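Local coordinates for protein cytochrome P450 268A2 Cyp268A2 (Mycobacterium marinum, PDB 6BLD) that belongs to the cytochrome P450 family of haem proteins and holds, beside its protoporphyrin IX iron group, the ligand (3E,5E)-6,10-dimethylundeca-3,5,9-trien-2-one, at residues R9-I14 with H45-D50; E35-R40 with A63-A68. All blocks are in the same frame, centred on the assembly; numbering follows the deposited sequence.

In the fold
Both interactions lie on the same side of the chain's centre, in the N-terminal part of the P450 fold, about 15 Å apart between their centres. Interaction 1 is a surface contact, where the extended segment 9-14 runs past the end of strand 42-45; its side-chain contacts include a proline and an aspartate carbon over ring faces. Interaction 2 is more buried and sets the C-terminal part of helix 26-39 against the end of strand 61-64 and the start of helix 67-75, with a charged side chain gripping a backbone carbonyl. They touch directly: Asp12 of interaction 1 forms a salt bridge with Arg40 of interaction 2, and His45 packs on Ala63.

Interaction 1: R9-I14 with H45-D50; sequences RPYDTI and HPPVED
Tyr11 and His45 bring the two backbones to 5.1 Å between their CA atoms, where an extended N-terminal loop meets the end of strand 42-45, an edge strand of the five-stranded mixed sheet of this P450 fold; a backbone hydrogen bond between Asp12 and Trp44 ties the two further. The Tyr11 ring takes Pro46 over one face: Pro46 CD lies 3.9 Å from the ring centroid, a CH-pi contact displaced toward the CG/CD1 rim. Pro46 N also comes within 3.5 Å of Tyr11 CD1. Beyond the ring, the Tyr11 hydroxyl is hydrogen-bonded to the backbone O of Pro59, which fixes its far end. The Asp12 side chain runs alongside that of His45, in the same direction, and Asp12 CB sits over one face of the imidazole, 3.8 Å from its centroid. With CG anti to the backbone N (chi1 -161°), the Asp12 carboxylate stays near the CE1-NE2 side of the ring, its plane 34° from that of the imidazole. Its OD1 pairs with Arg40 in a salt bridge, while OD2 turns back to its own segment and closes an Asx turn, accepting from Ile14 N at 2.9 Å. His45 NE2 is hydrogen-bonded to Ser43 OG. At the edge of the imidazole, in its plane, the carbonyl O of Ile14 stands 3.0 Å from His45 CE1 and 3.1 Å from ND1.

Interaction 2: E35-R40 with A63-A68; sequences ELRAER and AVTRRA
Thr65 points toward the helix segment and meets Leu36 and Arg37 with two different branches; just before it, at Ala63, one water lies 3.1 Å from Ala63 O and 2.8 Å from Arg40 O and can bridge the two carbonyls. The methyl CG2 of Thr65 packs on Leu36, 4.0 Å from Leu36 CB, the two side chains crossing at about a right angle. OG1, placed between the backbone N and the carbonyl carbon (chi1 55°), lies 3.5 Å from Arg37 CG and is held by a hydrogen bond to the carbonyl O of Pro41. The Arg37 chain passes obliquely across Thr65, with Arg37 CD 3.4 Å from Thr65 O. It then bends at chi3, and its guanidinium reaches Glu30 in a salt bridge and Ser338 OG in a hydrogen bond; Thr65 O is also hydrogen-bonded to Ser338 OG, so one serine serves both sides of the contact. Here the helix preceding the mixed sheet of the P450 fold packs over a short strand-to-helix connection, in which Arg66 occupies the N-cap position of helix 67-75. From that position the Arg66 side chain reaches out, extended from CG to NE, to the carbonyl of Arg37. It grips Arg37 O side-on with two nitrogens, Arg66 NE and NH2 each lying 2.8 Å from that oxygen. Both bonds are bent, at 137° and 134°, as expected when two N-H groups converge on one acceptor; the oxygen sits at the guanidinium edge, tilted slightly out of its plane. Ala38 O lies near the same edge, 3.7 Å from Arg66 NH2.

Interaction 1: R9-I14 with H45-D50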
loop_
_atom_site.group_PDB
_atom_site.type_symbol
_atom_site.label_atom_id
_atom_site.label_comp_id
_atom_site.label_asym_id
_atom_site.label_seq_id
_atom_site.Cartn_x
_atom_site.Cartn_y
_atom_site.Cartn_z
ATOM N N ARG A 9 15.299 26.251 -9.161
ATOM C CA ARG A 9 16.205 25.466 -9.986
ATOM C C ARG A 9 15.419 24.945 -11.186
ATOM O O ARG A 9 14.190 24.847 -11.123
ATOM C CB ARG A 9 16.827 24.303 -9.191
ATOM C CG ARG A 9 15.834 23.254 -8.733
ATOM C CD ARG A 9 16.521 22.154 -7.938
ATOM N NE ARG A 9 17.056 22.647 -6.671
ATOM C CZ ARG A 9 16.329 22.820 -5.571
ATOM N NH1 ARG A 9 15.033 22.540 -5.580
ATOM N NH2 ARG A 9 16.897 23.274 -4.463
ATOM N N PRO A 10 16.100 24.625 -12.287
ATOM C CA PRO A 10 15.382 24.150 -13.476
ATOM C C PRO A 10 14.636 22.853 -13.198
ATOM O O PRO A 10 15.097 21.997 -12.439
ATOM C CB PRO A 10 16.498 23.946 -14.509
ATOM C CG PRO A 10 17.624 24.800 -14.032
ATOM C CD PRO A 10 17.544 24.768 -12.537
ATOM N N TYR A 11 13.464 22.723 -13.810
ATOM C CA TYR A 11 12.702 21.488 -13.732
ATOM C C TYR A 11 13.295 20.447 -14.673
ATOM O O TYR A 11 13.885 20.776 -15.705
ATOM C CB TYR A 11 11.233 21.727 -14.085
ATOM C CG TYR A 11 10.436 22.422 -13.005
ATOM C CD1 TYR A 11 10.532 22.028 -11.676
ATOM C CD2 TYR A 11 9.582 23.473 -13.315
ATOM C CE1 TYR A 11 9.802 22.664 -10.687
ATOM C CE2 TYR A 11 8.849 24.114 -12.334
ATOM C CZ TYR A 11 8.963 23.707 -11.023
ATOM O OH TYR A 11 8.232 24.346 -10.047
ATOM N N ASP A 12 13.132 19.180 -14.304
ATOM C CA ASP A 12 13.635 18.101 -15.136
ATOM C C ASP A 12 12.807 17.976 -16.412
ATOM O O ASP A 12 11.640 18.372 -16.475
ATOM C CB ASP A 12 13.622 16.778 -14.370
ATOM C CG ASP A 12 14.527 15.734 -14.994
ATOM O OD1 ASP A 12 15.730 15.711 -14.660
ATOM O OD2 ASP A 12 14.036 14.937 -15.821
ATOM N N THR A 13 13.439 17.417 -17.445
ATOM C CA THR A 13 12.749 17.202 -18.712
ATOM C C THR A 13 11.688 16.113 -18.586
ATOM O O THR A 13 10.601 16.227 -19.166
ATOM C CB THR A 13 13.768 16.849 -19.799
ATOM O OG1 THR A 13 14.435 18.040 -20.235
ATOM C CG2 THR A 13 13.096 16.185 -20.993
ATOM N N ILE A 14 11.976 15.064 -17.815
ATOM C CA ILE A 14 11.074 13.924 -17.714
ATOM C C ILE A 14 9.822 14.323 -16.945
ATOM O O ILE A 14 9.899 14.947 -15.878
ATOM C CB ILE A 14 11.783 12.735 -17.047
ATOM C CG1 ILE A 14 13.015 12.322 -17.857
ATOM C CG2 ILE A 14 10.829 11.562 -16.885
ATOM C CD1 ILE A 14 12.753 12.157 -19.337
ATOM N N HIS A 45 11.238 18.222 -9.976
ATOM C CA HIS A 45 10.044 18.205 -10.805
ATOM C C HIS A 45 9.001 19.136 -10.209
ATOM O O HIS A 45 9.019 19.407 -9.004
ATOM C CB HIS A 45 9.470 16.787 -10.921
ATOM C CG HIS A 45 10.399 15.810 -11.569
ATOM N ND1 HIS A 45 10.249 15.394 -12.874
ATOM C CD2 HIS A 45 11.492 15.169 -11.093
ATOM C CE1 HIS A 45 11.211 14.539 -13.175
ATOM N NE2 HIS A 45 11.978 14.386 -12.111
ATOM N N PRO A 46 8.084 19.649 -11.028
ATOM C CA PRO A 46 6.971 20.451 -10.501
ATOM C C PRO A 46 5.959 19.572 -9.788
ATOM O O PRO A 46 5.953 18.346 -9.977
ATOM C CB PRO A 46 6.369 21.086 -11.764
ATOM C CG PRO A 46 6.723 20.139 -12.856
ATOM C CD PRO A 46 8.078 19.597 -12.501
ATOM N N PRO A 47 5.086 20.153 -8.965
ATOM C CA PRO A 47 4.119 19.340 -8.214
ATOM C C PRO A 47 3.155 18.607 -9.136
ATOM O O PRO A 47 3.035 18.897 -10.327
ATOM C CB PRO A 47 3.385 20.368 -7.343
ATOM C CG PRO A 47 4.296 21.554 -7.290
ATOM C CD PRO A 47 4.992 21.581 -8.613
ATOM N N VAL A 48 2.456 17.629 -8.551
ATOM C CA VAL A 48 1.483 16.842 -9.304
ATOM C C VAL A 48 0.424 17.764 -9.890
ATOM O O VAL A 48 -0.187 18.570 -9.178
ATOM C CB VAL A 48 0.854 15.768 -8.403
ATOM C CG1 VAL A 48 -0.318 15.100 -9.105
ATOM C CG2 VAL A 48 1.894 14.740 -7.997
ATOM N N GLU A 49 0.207 17.650 -11.198
ATOM C CA GLU A 49 -0.732 18.515 -11.896
ATOM C C GLU A 49 -2.170 18.096 -11.617
ATOM O O GLU A 49 -2.462 16.921 -11.369
ATOM C CB GLU A 49 -0.468 18.487 -13.401
ATOM C CG GLU A 49 0.943 18.902 -13.789
ATOM C CD GLU A 49 1.192 18.804 -15.281
ATOM O OE1 GLU A 49 0.308 18.298 -16.004
ATOM O OE2 GLU A 49 2.274 19.234 -15.731
ATOM N N ASP A 50 -3.072 19.079 -11.666
ATOM C CA ASP A 50 -4.503 18.854 -11.451
ATOM C C ASP A 50 -4.753 18.135 -10.129
ATOM O O ASP A 50 -5.591 17.235 -10.032
ATOM C CB ASP A 50 -5.118 18.082 -12.621
ATOM C CG ASP A 50 -4.988 18.821 -13.940
ATOM O OD1 ASP A 50 -5.147 20.061 -13.944
ATOM O OD2 ASP A 50 -4.729 18.164 -14.970
#

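Interaction 2: E35-R40 with A63-A68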
loop_
_atom_site.group_PDB
_atom_site.type_symbol
_atom_site.label_atom_id
_atom_site.label_comp_id
_atom_site.label_asym_id
_atom_site.label_seq_id
_atom_site.Cartn_x
_atom_site.Cartn_y
_atom_site.Cartn_z
ATOM N N GLU A 35 15.450 6.111 -17.569
ATOM C CA GLU A 35 16.369 7.179 -17.955
ATOM C C GLU A 35 16.808 7.990 -16.745
ATOM O O GLU A 35 17.977 8.377 -16.637
ATOM C CB GLU A 35 15.725 8.089 -19.000
ATOM C CG GLU A 35 16.543 9.344 -19.292
ATOM C CD GLU A 35 15.973 10.174 -20.426
ATOM O OE1 GLU A 35 16.303 11.378 -20.508
ATOM O OE2 GLU A 35 15.199 9.627 -21.236
ATOM N N LEU A 36 15.882 8.263 -15.823
ATOM C CA LEU A 36 16.241 8.979 -14.605
ATOM C C LEU A 36 17.227 8.173 -13.769
ATOM O O LEU A 36 18.270 8.689 -13.355
ATOM C CB LEU A 36 14.983 9.305 -13.799
ATOM C CG LEU A 36 14.049 10.345 -14.419
ATOM C CD1 LEU A 36 12.806 10.520 -13.564
ATOM C CD2 LEU A 36 14.768 11.672 -14.604
ATOM N N ARG A 37 16.918 6.895 -13.524
ATOM C CA ARG A 37 17.831 6.044 -12.768
ATOM C C ARG A 37 19.228 6.039 -13.374
ATOM O O ARG A 37 20.221 5.950 -12.646
ATOM C CB ARG A 37 17.293 4.612 -12.703
ATOM C CG ARG A 37 16.216 4.385 -11.652
ATOM C CD ARG A 37 15.998 2.902 -11.378
ATOM N NE ARG A 37 15.994 2.111 -12.607
ATOM C CZ ARG A 37 14.901 1.809 -13.302
ATOM N NH1 ARG A 37 13.712 2.228 -12.893
ATOM N NH2 ARG A 37 14.998 1.087 -14.410
ATOM N N ALA A 38 19.327 6.149 -14.698
ATOM C CA ALA A 38 20.627 6.061 -15.350
ATOM C C ALA A 38 21.343 7.408 -15.364
ATOM O O ALA A 38 22.539 7.485 -15.059
ATOM C CB ALA A 38 20.465 5.521 -16.772
ATOM N N GLU A 39 20.633 8.482 -15.709
ATOM C CA GLU A 39 21.264 9.779 -15.932
ATOM C C GLU A 39 21.122 10.736 -14.753
ATOM O O GLU A 39 22.114 11.331 -14.318
ATOM C CB GLU A 39 20.691 10.432 -17.199
ATOM C CG GLU A 39 20.533 9.492 -18.394
ATOM C CD GLU A 39 21.852 8.950 -18.925
ATOM O OE1 GLU A 39 22.926 9.430 -18.502
ATOM O OE2 GLU A 39 21.811 8.035 -19.775
ATOM N N ARG A 40 19.909 10.917 -14.234
ATOM C CA ARG A 40 19.639 11.878 -13.162
ATOM C C ARG A 40 18.800 11.194 -12.090
ATOM O O ARG A 40 17.583 11.411 -12.001
ATOM C CB ARG A 40 18.943 13.127 -13.707
ATOM C CG ARG A 40 19.638 13.734 -14.921
ATOM C CD ARG A 40 18.823 14.854 -15.552
ATOM N NE ARG A 40 17.536 14.397 -16.072
ATOM C CZ ARG A 40 17.381 13.694 -17.191
ATOM N NH1 ARG A 40 16.168 13.330 -17.580
ATOM N NH2 ARG A 40 18.435 13.355 -17.921
ATOM N N ALA A 63 12.665 13.752 -7.154
ATOM C CA ALA A 63 12.314 12.396 -7.558
ATOM C C ALA A 63 13.460 11.454 -7.213
ATOM O O ALA A 63 14.587 11.638 -7.685
ATOM C CB ALA A 63 12.000 12.341 -9.052
ATOM N N VAL A 64 13.172 10.448 -6.390
ATOM C CA VAL A 64 14.152 9.454 -5.962
ATOM C C VAL A 64 13.785 8.136 -6.630
ATOM O O VAL A 64 12.773 7.514 -6.283
ATOM C CB VAL A 64 14.192 9.311 -4.436
ATOM C CG1 VAL A 64 15.196 8.245 -4.035
ATOM C CG2 VAL A 64 14.532 10.639 -3.790
ATOM N N THR A 65 14.620 7.697 -7.575
ATOM C CA THR A 65 14.291 6.571 -8.436
ATOM C C THR A 65 15.117 5.317 -8.180
ATOM O O THR A 65 14.659 4.221 -8.515
ATOM C CB THR A 65 14.457 6.971 -9.911
ATOM O OG1 THR A 65 15.783 7.467 -10.121
ATOM C CG2 THR A 65 13.450 8.049 -10.289
ATOM N N ARG A 66 16.311 5.443 -7.608
ATOM C CA ARG A 66 17.167 4.291 -7.365
ATOM C C ARG A 66 16.834 3.644 -6.026
ATOM O O ARG A 66 16.464 4.319 -5.062
ATOM C CB ARG A 66 18.642 4.697 -7.399
ATOM C CG ARG A 66 19.187 4.901 -8.803
ATOM C CD ARG A 66 20.679 5.187 -8.788
ATOM N NE ARG A 66 21.201 5.419 -10.132
ATOM C CZ ARG A 66 22.417 5.889 -10.391
ATOM N NH1 ARG A 66 23.244 6.179 -9.397
ATOM N NH2 ARG A 66 22.807 6.067 -11.647
ATOM N N ARG A 67 16.972 2.316 -5.979
ATOM C CA ARG A 67 16.610 1.577 -4.772
ATOM C C ARG A 67 17.475 1.985 -3.587
ATOM O O ARG A 67 16.964 2.189 -2.480
ATOM C CB ARG A 67 16.719 0.073 -5.023
ATOM C CG ARG A 67 16.300 -0.777 -3.836
ATOM C CD ARG A 67 17.317 -1.869 -3.545
ATOM N NE ARG A 67 17.199 -2.368 -2.179
ATOM C CZ ARG A 67 18.107 -2.172 -1.230
ATOM N NH1 ARG A 67 19.211 -1.488 -1.495
ATOM N NH2 ARG A 67 17.912 -2.664 -0.014
ATOM N N ALA A 68 18.789 2.110 -3.797
ATOM C CA ALA A 68 19.681 2.480 -2.703
ATOM C C ALA A 68 19.327 3.848 -2.134
ATOM O O ALA A 68 19.365 4.050 -0.914
ATOM C CB ALA A 68 21.135 2.454 -3.175
HETATM O O HOH W 1 15.118 11.144 -10.677
#